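Local coordinates for protein O-ureido-L-serine synthase (Streptomyces lavendulae, PDB 3X44) that makes O-ureido-L-serine from O-acetyl-L-serine and hydroxyurea with the help of pyridoxal phosphate, a step in D-cycloserine biosynthesis, and also makes L-cysteine from sulfide, at residues V67-G72 / V90-D95; S98-K103 / Y297-L302; I264-T269 / M289-G294. The protein carries 1 engineered substitution. All coordinates share one frame; numbering follows the deposited sequence.

Interaction 1 of 3, residues V67-G72 / V90-D95; sequences VECTSG and VAVMGD. With PUS ((E)-O-(carbamoylamino)-N-({3-hydroxy-2-methyl-5-[(phosphonooxy)methyl]pyridin-4-yl}methylidene)-L-serine), chain C.
Residues 67-70 and 90-94 are neighbouring parallel strands in the middle of a four-stranded sheet, and the buried pair carries part of the substrate pocket at its C-terminal end. Three backbone hydrogen bonds knit them: Glu68 N to Val90 O, Val92 N to Glu68 O at 2.8 Å, and Thr70 N to Val92 O at 2.9 Å. The segment axes run 4.6 Å apart at an angle of 21°. On one side of the sheet Val67 and Val92 meet through their CG2 methyls at 4.1 Å, and Val92 CG1 rests against Cys69 CB; helix 120-135 covers this side. On the other side Met93 sends its sulfur to the strand end, where SD lies 3.6 Å from Gly72 CA. This is a beta-alpha-beta crossover, with helix 73-85 joining the two strands and Gly72 as its N-cap. Glu68 is held beyond the pair by Arg139, a salt bridge, and by Gln142. Where the direct pairing stops, one water accepts from Gly94 N and donates to Thr70 O. At the exit Thr70 swings OG1 opposite its own backbone N (chi1 174°), where it accepts from Gly72 N in an ST turn and donates to PUS OT at 2.6 Å. Ser71 N reaches the same carboxylate oxygen, while Ser71 OG donates to PUS OG, 2.7 Å away, the oxygen joining the serine part to the ureido group. Such a Thr-Ser-Gly loop binds the substrate carboxylate in cysteine synthases.

Interaction 2 of 3, residues S98-K103 / Y297-L302; sequences SVERRK and YLSTFL
Arg101, in the first turns of helix 99-107, reaches across to Tyr297, which opens a type I beta turn running to Thr300; the contact thus pins the start of a helix to a loop from a distant part of the chain. Arg101 CB lies against the Met93 methyl on the neighbouring strand. From CG to NE the chain is extended, so the guanidinium is carried well past the helix backbone. NE binds Ser71 O, in the loop that grips the substrate. NH1 turns back to Ser98 OG at 3.2 Å, a hydroxyl also hydrogen-bonded to Arg296 O, and passes obliquely by the Tyr297 ring, with CE1 and CZ as its nearest atoms. NH2 gives a nearly straight bond, 167° at the hydrogen, to Tyr297 OH at 3.1 Å. Both Ser98 OG and Tyr297 OH lie close to the guanidinium plane, which stands 77° from the plane of the phenol ring; these bonds fix the rotation of the group. Tyr297 OH is also hydrogen-bonded to Asp292, and the ring touches PUS, so this arginine is a second-shell residue of the pocket. One residue earlier on the helix, the bent side chain of Glu100 spends both oxygens on Ser299: OE1 takes the hydroxyl OG at 2.8 Å, and OE2 receives the backbone N through its syn lone pair. Leu298 of a neighbouring subunit packs on Glu100, and Lys103 binds Leu298 O of that subunit, placing the turn at the subunit interface. Inside the turn Tyr297 O accepts from both Thr300 N and Thr300 OG1, the latter at 2.6 Å. Beside it, Thr300 CG2 rests 3.7 Å from Ser98 CB.

Interaction 3 of 3, residues I264-T269 / M289-G294; sequences ISAGAT and MLPDTG. With PUS ((E)-O-(carbamoylamino)-N-({3-hydroxy-2-methyl-5-[(phosphonooxy)methyl]pyridin-4-yl}methylidene)-L-serine), chain C.
Ser265 and Pro291 touch each other while holding the pyridine ring of PUS from two directions. Ser265 OG meets the ring nitrogen head-on, donating to PUS N1 at 2.7 Å, whereas Pro291 lies to one face, its CB over the nitrogen end and set slightly outside the ring, 3.1 Å from PUS N1. The Asp292 carboxylate stands beyond the ring methyl, OD2 being 3.3 Å from PUS C2A. A serine donating to the pyridine nitrogen, as in cysteine synthases and other fold type II enzymes, is consistent with an unprotonated N1. Ser265 OG sits between its own N and carbonyl carbon (chi1 72°), a rotation that aims it at N1 and brings it 3.2 Å from Pro291 CG. A water donates to both Ser265 OG and Asp292 OD1, the latter at 2.7 Å, and links helix to loop inside the pocket. Asp292 OD2 is also hydrogen-bonded to Asn73. Behind the serine, Ala266 CB packs on Leu290 CB at 3.9 Å and on the Pro291 ring, so the helix approaches the strand end closely through a small side chain. Thr269 OG1 lies within hydrogen-bonding reach of two carbonyl oxygens, 2.6 Å from Met289 O and somewhat farther from Ala266 O. Helix 264-278 thus lies against the C-terminal end of strand 285-290, an inner strand of the six-stranded sheet between 28-33 and 171-174, with helix 244-257 packed on the helix through Ile264 and Ala268.

Overall arrangement
All three contacts are mainly buried, but only interaction 2 includes an exposed residue and has extensive dealings with the second subunit. Interaction 1 is backbone pairing within the smaller, parallel sheet; interaction 3 joins a helix to a strand end of the larger sheet; interaction 2, rich in charged and hydroxyl groups, ties a helix to a loop. Interactions 1 and 3 never touch, with nearest atoms about 7 Å apart, yet grip PUS from its carboxylate and its pyridine nitrogen respectively. Interaction 2 spans them, through Arg101 to Ser71 and through Tyr297 to Asp292. Along the chain, interaction 3 is nested within the loop that interaction 2 closes.

Interaction 1 of 3, residues V67-G72 / V90-D95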
loop_
_atom_site.group_PDB
_atom_site.type_symbol
_atom_site.label_atom_id
_atom_site.label_comp_id
_atom_site.label_asym_id
_atom_site.label_seq_id
_atom_site.Cartn_x
_atom_site.Cartn_y
_atom_site.Cartn_z
ATOM N N VAL A 67 -6.761 -2.810 32.965
ATOM C CA VAL A 67 -7.705 -3.885 33.254
ATOM C C VAL A 67 -8.976 -3.692 32.442
ATOM O O VAL A 67 -9.463 -2.568 32.291
ATOM C CB VAL A 67 -8.073 -3.944 34.758
ATOM C CG1 VAL A 67 -8.899 -2.725 35.153
ATOM C CG2 VAL A 67 -8.851 -5.222 35.048
ATOM N N GLU A 68 -9.508 -4.795 31.925
ATOM C CA GLU A 68 -10.718 -4.738 31.112
ATOM C C GLU A 68 -11.493 -6.054 31.106
ATOM O O GLU A 68 -10.904 -7.136 31.160
ATOM C CB GLU A 68 -10.345 -4.367 29.678
ATOM C CG GLU A 68 -11.521 -4.368 28.721
ATOM C CD GLU A 68 -12.488 -3.247 29.015
ATOM O OE1 GLU A 68 -13.179 -3.315 30.055
ATOM O OE2 GLU A 68 -12.552 -2.297 28.210
ATOM N N CYS A 69 -12.818 -5.954 31.071
ATOM C CA CYS A 69 -13.668 -7.143 31.002
ATOM C C CYS A 69 -13.831 -7.357 29.505
ATOM O O CYS A 69 -14.228 -6.441 28.786
ATOM C CB CYS A 69 -15.041 -6.899 31.633
ATOM S SG CYS A 69 -16.230 -8.187 31.206
ATOM N N THR A 70 -13.530 -8.556 29.033
ATOM C CA THR A 70 -13.592 -8.814 27.603
ATOM C C THR A 70 -14.179 -10.179 27.262
ATOM O O THR A 70 -14.202 -11.072 28.108
ATOM C CB THR A 70 -12.162 -8.731 27.016
ATOM O OG1 THR A 70 -12.172 -9.110 25.640
ATOM C CG2 THR A 70 -11.235 -9.677 27.775
ATOM N N SER A 71 -14.659 -10.328 26.028
ATOM C CA SER A 71 -15.181 -11.614 25.563
ATOM C C SER A 71 -13.995 -12.370 24.963
ATOM O O SER A 71 -14.143 -13.488 24.463
ATOM C CB SER A 71 -16.272 -11.431 24.493
ATOM O OG SER A 71 -15.789 -10.746 23.347
ATOM N N GLY A 72 -12.822 -11.743 25.006
ATOM C CA GLY A 72 -11.625 -12.384 24.477
ATOM C C GLY A 72 -10.708 -11.541 23.601
ATOM O O GLY A 72 -9.583 -11.239 23.981
ATOM N N VAL A 90 -4.440 -6.926 32.605
ATOM C CA VAL A 90 -5.201 -7.921 33.352
ATOM C C VAL A 90 -6.562 -8.074 32.692
ATOM O O VAL A 90 -7.344 -7.125 32.660
ATOM C CB VAL A 90 -5.460 -7.476 34.810
ATOM C CG1 VAL A 90 -6.150 -8.600 35.575
ATOM C CG2 VAL A 90 -4.167 -7.076 35.480
ATOM N N ALA A 91 -6.848 -9.265 32.177
ATOM C CA ALA A 91 -8.123 -9.517 31.518
ATOM C C ALA A 91 -9.143 -10.131 32.475
ATOM O O ALA A 91 -8.809 -11.003 33.272
ATOM C CB ALA A 91 -7.919 -10.438 30.324
ATOM N N VAL A 92 -10.380 -9.649 32.390
ATOM C CA VAL A 92 -11.488 -10.144 33.200
ATOM C C VAL A 92 -12.391 -10.790 32.159
ATOM O O VAL A 92 -13.061 -10.093 31.408
ATOM C CB VAL A 92 -12.248 -8.993 33.886
ATOM C CG1 VAL A 92 -13.563 -9.506 34.453
ATOM C CG2 VAL A 92 -11.391 -8.392 34.990
ATOM N N MET A 93 -12.408 -12.118 32.117
ATOM C CA MET A 93 -13.184 -12.822 31.104
ATOM C C MET A 93 -14.072 -13.956 31.600
ATOM O O MET A 93 -13.699 -14.701 32.501
ATOM C CB MET A 93 -12.215 -13.360 30.044
ATOM C CG MET A 93 -12.870 -13.973 28.828
ATOM S SD MET A 93 -11.641 -14.260 27.540
ATOM C CE MET A 93 -10.431 -15.284 28.415
ATOM N N GLY A 94 -15.251 -14.079 30.999
ATOM C CA GLY A 94 -16.166 -15.142 31.378
ATOM C C GLY A 94 -15.466 -16.470 31.184
ATOM O O GLY A 94 -14.676 -16.618 30.254
ATOM N N ASP A 95 -15.757 -17.444 32.044
ATOM C CA ASP A 95 -15.101 -18.745 31.955
ATOM C C ASP A 95 -15.550 -19.626 30.796
ATOM O O ASP A 95 -14.962 -20.687 30.568
ATOM C CB ASP A 95 -15.299 -19.518 33.254
ATOM C CG ASP A 95 -16.766 -19.777 33.560
ATOM O OD1 ASP A 95 -17.639 -19.427 32.732
ATOM O OD2 ASP A 95 -17.039 -20.332 34.640
HETATM N N PUS C . -15.253 -8.080 21.165
HETATM C CA PUS C . -15.062 -7.254 22.424
HETATM C CB PUS C . -16.424 -7.003 23.163
HETATM O OG PUS C . -17.055 -8.312 23.534
HETATM N ND PUS C . -17.819 -8.193 24.755
HETATM C CE PUS C . -19.130 -8.522 24.757
HETATM N NZ2 PUS C . -19.817 -8.573 23.602
HETATM O OZ1 PUS C . -19.681 -8.765 25.783
HETATM C C PUS C . -14.094 -8.004 23.366
HETATM O O PUS C . -13.350 -8.826 22.910
HETATM O OT PUS C . -14.085 -7.764 24.549
HETATM C C2 PUS C . -15.972 -10.569 17.550
HETATM C C3 PUS C . -15.591 -9.735 18.705
HETATM C C4 PUS C . -16.295 -8.467 18.926
HETATM C C5 PUS C . -17.334 -8.060 17.973
HETATM C C6 PUS C . -17.636 -8.954 16.844
HETATM C C2A PUS C . -15.303 -11.893 17.315
HETATM C C4A PUS C . -16.081 -7.666 20.191
HETATM C C5A PUS C . -18.096 -6.753 18.137
HETATM N N1 PUS C . -16.962 -10.145 16.687
HETATM O O3 PUS C . -14.572 -10.109 19.502
HETATM O O1P PUS C . -17.265 -4.387 19.873
HETATM O O2P PUS C . -16.999 -3.229 17.830
HETATM O O3P PUS C . -19.109 -4.172 18.386
HETATM O O4P PUS C . -17.243 -5.609 17.797
HETATM P P PUS C . -17.659 -4.348 18.478
HETATM O O HOH W 1 -16.300 -11.603 29.961
#

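Interaction 2 of 3, residues S98-K103 / Y297-L302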
loop_
_atom_site.group_PDB
_atom_site.type_symbol
_atom_site.label_atom_id
_atom_site.label_comp_id
_atom_site.label_asym_id
_atom_site.label_seq_id
_atom_site.Cartn_x
_atom_site.Cartn_y
_atom_site.Cartn_z
ATOM N N SER A 98 -13.742 -19.302 24.604
ATOM C CA SER A 98 -12.742 -20.291 24.194
ATOM C C SER A 98 -11.389 -20.193 24.891
ATOM O O SER A 98 -10.892 -19.101 25.163
ATOM C CB SER A 98 -12.555 -20.261 22.671
ATOM O OG SER A 98 -11.679 -19.227 22.272
ATOM N N VAL A 99 -10.800 -21.354 25.169
ATOM C CA VAL A 99 -9.516 -21.416 25.851
ATOM C C VAL A 99 -8.414 -20.749 25.039
ATOM O O VAL A 99 -7.452 -20.230 25.611
ATOM C CB VAL A 99 -9.129 -22.885 26.202
ATOM C CG1 VAL A 99 -8.985 -23.730 24.929
ATOM C CG2 VAL A 99 -7.838 -22.900 27.009
ATOM N N GLU A 100 -8.566 -20.738 23.714
ATOM C CA GLU A 100 -7.589 -20.095 22.839
ATOM C C GLU A 100 -7.419 -18.642 23.286
ATOM O O GLU A 100 -6.318 -18.088 23.249
ATOM C CB GLU A 100 -8.058 -20.137 21.378
ATOM C CG GLU A 100 -7.883 -21.502 20.699
ATOM C CD GLU A 100 -9.164 -22.329 20.721
ATOM O OE1 GLU A 100 -10.014 -22.075 21.598
ATOM O OE2 GLU A 100 -9.322 -23.232 19.867
ATOM N N ARG A 101 -8.525 -18.031 23.700
ATOM C CA ARG A 101 -8.511 -16.653 24.179
ATOM C C ARG A 101 -7.661 -16.561 25.448
ATOM O O ARG A 101 -6.849 -15.647 25.592
ATOM C CB ARG A 101 -9.932 -16.187 24.486
ATOM C CG ARG A 101 -10.751 -15.795 23.272
ATOM C CD ARG A 101 -12.241 -15.954 23.557
ATOM N NE ARG A 101 -13.038 -15.134 22.653
ATOM C CZ ARG A 101 -13.348 -15.485 21.409
ATOM N NH1 ARG A 101 -12.930 -16.648 20.922
ATOM N NH2 ARG A 101 -14.053 -14.663 20.645
ATOM N N ARG A 102 -7.853 -17.499 26.372
ATOM C CA ARG A 102 -7.067 -17.492 27.605
ATOM C C ARG A 102 -5.573 -17.632 27.292
ATOM O O ARG A 102 -4.732 -16.936 27.862
ATOM C CB ARG A 102 -7.466 -18.650 28.524
ATOM C CG ARG A 102 -8.865 -18.577 29.121
ATOM C CD ARG A 102 -9.128 -19.862 29.888
ATOM N NE ARG A 102 -10.541 -20.069 30.176
ATOM C CZ ARG A 102 -10.999 -20.893 31.112
ATOM N NH1 ARG A 102 -12.305 -21.016 31.304
ATOM N NH2 ARG A 102 -10.155 -21.592 31.856
ATOM N N LYS A 103 -5.252 -18.542 26.383
ATOM C CA LYS A 103 -3.865 -18.787 26.036
ATOM C C LYS A 103 -3.230 -17.621 25.304
ATOM O O LYS A 103 -2.058 -17.302 25.529
ATOM C CB LYS A 103 -3.752 -20.057 25.190
ATOM C CG LYS A 103 -3.828 -21.338 26.009
ATOM C CD LYS A 103 -3.672 -22.568 25.132
ATOM C CE LYS A 103 -3.750 -23.843 25.956
ATOM N NZ LYS A 103 -2.643 -24.769 25.612
ATOM N N TYR A 297 -11.005 -20.653 17.574
ATOM C CA TYR A 297 -12.272 -21.349 17.752
ATOM C C TYR A 297 -12.143 -22.859 17.560
ATOM O O TYR A 297 -13.145 -23.572 17.488
ATOM C CB TYR A 297 -13.303 -20.796 16.765
ATOM C CG TYR A 297 -13.594 -19.330 16.974
ATOM C CD1 TYR A 297 -14.663 -18.923 17.772
ATOM C CD2 TYR A 297 -12.785 -18.351 16.400
ATOM C CE1 TYR A 297 -14.919 -17.578 17.997
ATOM C CE2 TYR A 297 -13.032 -17.010 16.619
ATOM C CZ TYR A 297 -14.101 -16.623 17.419
ATOM O OH TYR A 297 -14.351 -15.284 17.632
ATOM N N LEU A 298 -10.905 -23.340 17.481
ATOM C CA LEU A 298 -10.649 -24.759 17.293
ATOM C C LEU A 298 -11.356 -25.613 18.339
ATOM O O LEU A 298 -11.784 -26.728 18.049
ATOM C CB LEU A 298 -9.146 -25.042 17.364
ATOM C CG LEU A 298 -8.245 -24.648 16.193
ATOM C CD1 LEU A 298 -7.061 -25.597 16.152
ATOM C CD2 LEU A 298 -9.008 -24.696 14.891
ATOM N N SER A 299 -11.464 -25.080 19.552
ATOM C CA SER A 299 -12.088 -25.785 20.665
ATOM C C SER A 299 -13.566 -25.473 20.826
ATOM O O SER A 299 -14.179 -25.883 21.807
ATOM C CB SER A 299 -11.378 -25.425 21.967
ATOM O OG SER A 299 -11.745 -24.118 22.389
ATOM N N THR A 300 -14.140 -24.747 19.881
ATOM C CA THR A 300 -15.550 -24.388 19.970
ATOM C C THR A 300 -16.417 -25.283 19.094
ATOM O O THR A 300 -15.907 -26.142 18.374
ATOM C CB THR A 300 -15.756 -22.932 19.553
ATOM O OG1 THR A 300 -15.577 -22.812 18.136
ATOM C CG2 THR A 300 -14.744 -22.029 20.275
ATOM N N PHE A 301 -17.727 -25.072 19.142
ATOM C CA PHE A 301 -18.632 -25.897 18.358
ATOM C C PHE A 301 -18.436 -25.721 16.862
ATOM O O PHE A 301 -19.092 -26.380 16.057
ATOM C CB PHE A 301 -20.089 -25.641 18.770
ATOM C CG PHE A 301 -20.682 -24.374 18.226
ATOM C CD1 PHE A 301 -21.954 -24.390 17.654
ATOM C CD2 PHE A 301 -20.020 -23.160 18.347
ATOM C CE1 PHE A 301 -22.561 -23.210 17.217
ATOM C CE2 PHE A 301 -20.615 -21.974 17.915
ATOM C CZ PHE A 301 -21.891 -22.000 17.349
ATOM N N LEU A 302 -17.512 -24.839 16.495
ATOM C CA LEU A 302 -17.220 -24.614 15.092
ATOM C C LEU A 302 -16.601 -25.896 14.545
ATOM O O LEU A 302 -16.693 -26.196 13.350
ATOM C CB LEU A 302 -16.232 -23.457 14.936
ATOM C CG LEU A 302 -15.658 -23.291 13.532
ATOM C CD1 LEU A 302 -16.789 -22.950 12.561
ATOM C CD2 LEU A 302 -14.601 -22.196 13.541
#

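Interaction 3 of 3, residues I264-T269 / M289-G294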
loop_
_atom_site.group_PDB
_atom_site.type_symbol
_atom_site.label_atom_id
_atom_site.label_comp_id
_atom_site.label_asym_id
_atom_site.label_seq_id
_atom_site.Cartn_x
_atom_site.Cartn_y
_atom_site.Cartn_z
ATOM N N ILE A 264 -17.056 -17.063 14.533
ATOM C CA ILE A 264 -18.503 -17.225 14.521
ATOM C C ILE A 264 -19.230 -15.956 14.127
ATOM O O ILE A 264 -20.078 -15.978 13.239
ATOM C CB ILE A 264 -19.039 -17.676 15.887
ATOM C CG1 ILE A 264 -18.052 -18.634 16.549
ATOM C CG2 ILE A 264 -20.389 -18.346 15.713
ATOM C CD1 ILE A 264 -17.953 -19.995 15.860
ATOM N N SER A 265 -18.898 -14.846 14.782
ATOM C CA SER A 265 -19.541 -13.580 14.462
ATOM C C SER A 265 -19.340 -13.279 12.986
ATOM O O SER A 265 -20.176 -12.633 12.358
ATOM C CB SER A 265 -18.969 -12.441 15.316
ATOM O OG SER A 265 -17.655 -12.104 14.925
ATOM N N ALA A 266 -18.229 -13.758 12.437
ATOM C CA ALA A 266 -17.938 -13.543 11.029
ATOM C C ALA A 266 -18.943 -14.333 10.194
ATOM O O ALA A 266 -19.509 -13.815 9.225
ATOM C CB ALA A 266 -16.515 -13.986 10.710
ATOM N N GLY A 267 -19.169 -15.583 10.574
ATOM C CA GLY A 267 -20.126 -16.391 9.845
ATOM C C GLY A 267 -21.518 -15.796 9.964
ATOM O O GLY A 267 -22.348 -15.931 9.061
ATOM N N ALA A 268 -21.774 -15.125 11.084
ATOM C CA ALA A 268 -23.080 -14.516 11.319
ATOM C C ALA A 268 -23.364 -13.400 10.323
ATOM O O ALA A 268 -24.394 -13.415 9.651
ATOM C CB ALA A 268 -23.162 -13.979 12.754
ATOM N N THR A 269 -22.448 -12.435 10.228
ATOM C CA THR A 269 -22.612 -11.303 9.317
ATOM C C THR A 269 -22.767 -11.763 7.868
ATOM O O THR A 269 -23.647 -11.291 7.151
ATOM C CB THR A 269 -21.424 -10.318 9.411
ATOM O OG1 THR A 269 -20.209 -10.999 9.081
ATOM C CG2 THR A 269 -21.310 -9.755 10.822
ATOM N N MET A 289 -18.671 -7.588 7.727
ATOM C CA MET A 289 -17.488 -7.551 8.578
ATOM C C MET A 289 -17.141 -8.944 9.098
ATOM O O MET A 289 -18.017 -9.682 9.534
ATOM C CB MET A 289 -17.723 -6.639 9.785
ATOM C CG MET A 289 -17.972 -5.186 9.450
ATOM S SD MET A 289 -16.482 -4.391 8.830
ATOM C CE MET A 289 -15.404 -4.491 10.268
ATOM N N LEU A 290 -15.860 -9.296 9.035
ATOM C CA LEU A 290 -15.368 -10.572 9.548
ATOM C C LEU A 290 -14.391 -10.115 10.638
ATOM O O LEU A 290 -13.220 -9.825 10.372
ATOM C CB LEU A 290 -14.629 -11.365 8.462
ATOM C CG LEU A 290 -15.270 -11.529 7.075
ATOM C CD1 LEU A 290 -14.477 -12.576 6.304
ATOM C CD2 LEU A 290 -16.740 -11.932 7.183
ATOM N N PRO A 291 -14.881 -10.021 11.880
ATOM C CA PRO A 291 -14.108 -9.586 13.049
ATOM C C PRO A 291 -12.807 -10.285 13.408
ATOM O O PRO A 291 -11.858 -9.626 13.834
ATOM C CB PRO A 291 -15.126 -9.641 14.187
ATOM C CG PRO A 291 -16.465 -9.467 13.483
ATOM C CD PRO A 291 -16.283 -10.303 12.243
ATOM N N ASP A 292 -12.740 -11.600 13.246
ATOM C CA ASP A 292 -11.515 -12.293 13.612
ATOM C C ASP A 292 -11.235 -13.581 12.853
ATOM O O ASP A 292 -12.030 -14.022 12.018
ATOM C CB ASP A 292 -11.507 -12.569 15.124
ATOM C CG ASP A 292 -12.582 -13.563 15.558
ATOM O OD1 ASP A 292 -13.317 -14.094 14.694
ATOM O OD2 ASP A 292 -12.682 -13.811 16.782
ATOM N N THR A 293 -10.079 -14.165 13.153
ATOM C CA THR A 293 -9.641 -15.407 12.529
ATOM C C THR A 293 -10.386 -16.562 13.170
ATOM O O THR A 293 -10.783 -16.488 14.333
ATOM C CB THR A 293 -8.130 -15.628 12.752
ATOM O OG1 THR A 293 -7.774 -16.961 12.372
ATOM C CG2 THR A 293 -7.776 -15.420 14.221
ATOM N N GLY A 294 -10.585 -17.631 12.413
ATOM C CA GLY A 294 -11.259 -18.784 12.977
ATOM C C GLY A 294 -10.328 -19.618 13.854
ATOM O O GLY A 294 -10.779 -20.509 14.562
HETATM N N PUS C . -15.253 -8.080 21.165
HETATM C CA PUS C . -15.062 -7.254 22.424
HETATM C CB PUS C . -16.424 -7.003 23.163
HETATM O OG PUS C . -17.055 -8.312 23.534
HETATM N ND PUS C . -17.819 -8.193 24.755
HETATM C CE PUS C . -19.130 -8.522 24.757
HETATM N NZ2 PUS C . -19.817 -8.573 23.602
HETATM O OZ1 PUS C . -19.681 -8.765 25.783
HETATM C C PUS C . -14.094 -8.004 23.366
HETATM O O PUS C . -13.350 -8.826 22.910
HETATM O OT PUS C . -14.085 -7.764 24.549
HETATM C C2 PUS C . -15.972 -10.569 17.550
HETATM C C3 PUS C . -15.591 -9.735 18.705
HETATM C C4 PUS C . -16.295 -8.467 18.926
HETATM C C5 PUS C . -17.334 -8.060 17.973
HETATM C C6 PUS C . -17.636 -8.954 16.844
HETATM C C2A PUS C . -15.303 -11.893 17.315
HETATM C C4A PUS C . -16.081 -7.666 20.191
HETATM C C5A PUS C . -18.096 -6.753 18.137
HETATM N N1 PUS C . -16.962 -10.145 16.687
HETATM O O3 PUS C . -14.572 -10.109 19.502
HETATM O O1P PUS C . -17.265 -4.387 19.873
HETATM O O2P PUS C . -16.999 -3.229 17.830
HETATM O O3P PUS C . -19.109 -4.172 18.386
HETATM O O4P PUS C . -17.243 -5.609 17.797
HETATM P P PUS C . -17.659 -4.348 18.478
HETATM O O HOH W 2 -15.832 -13.526 13.895
#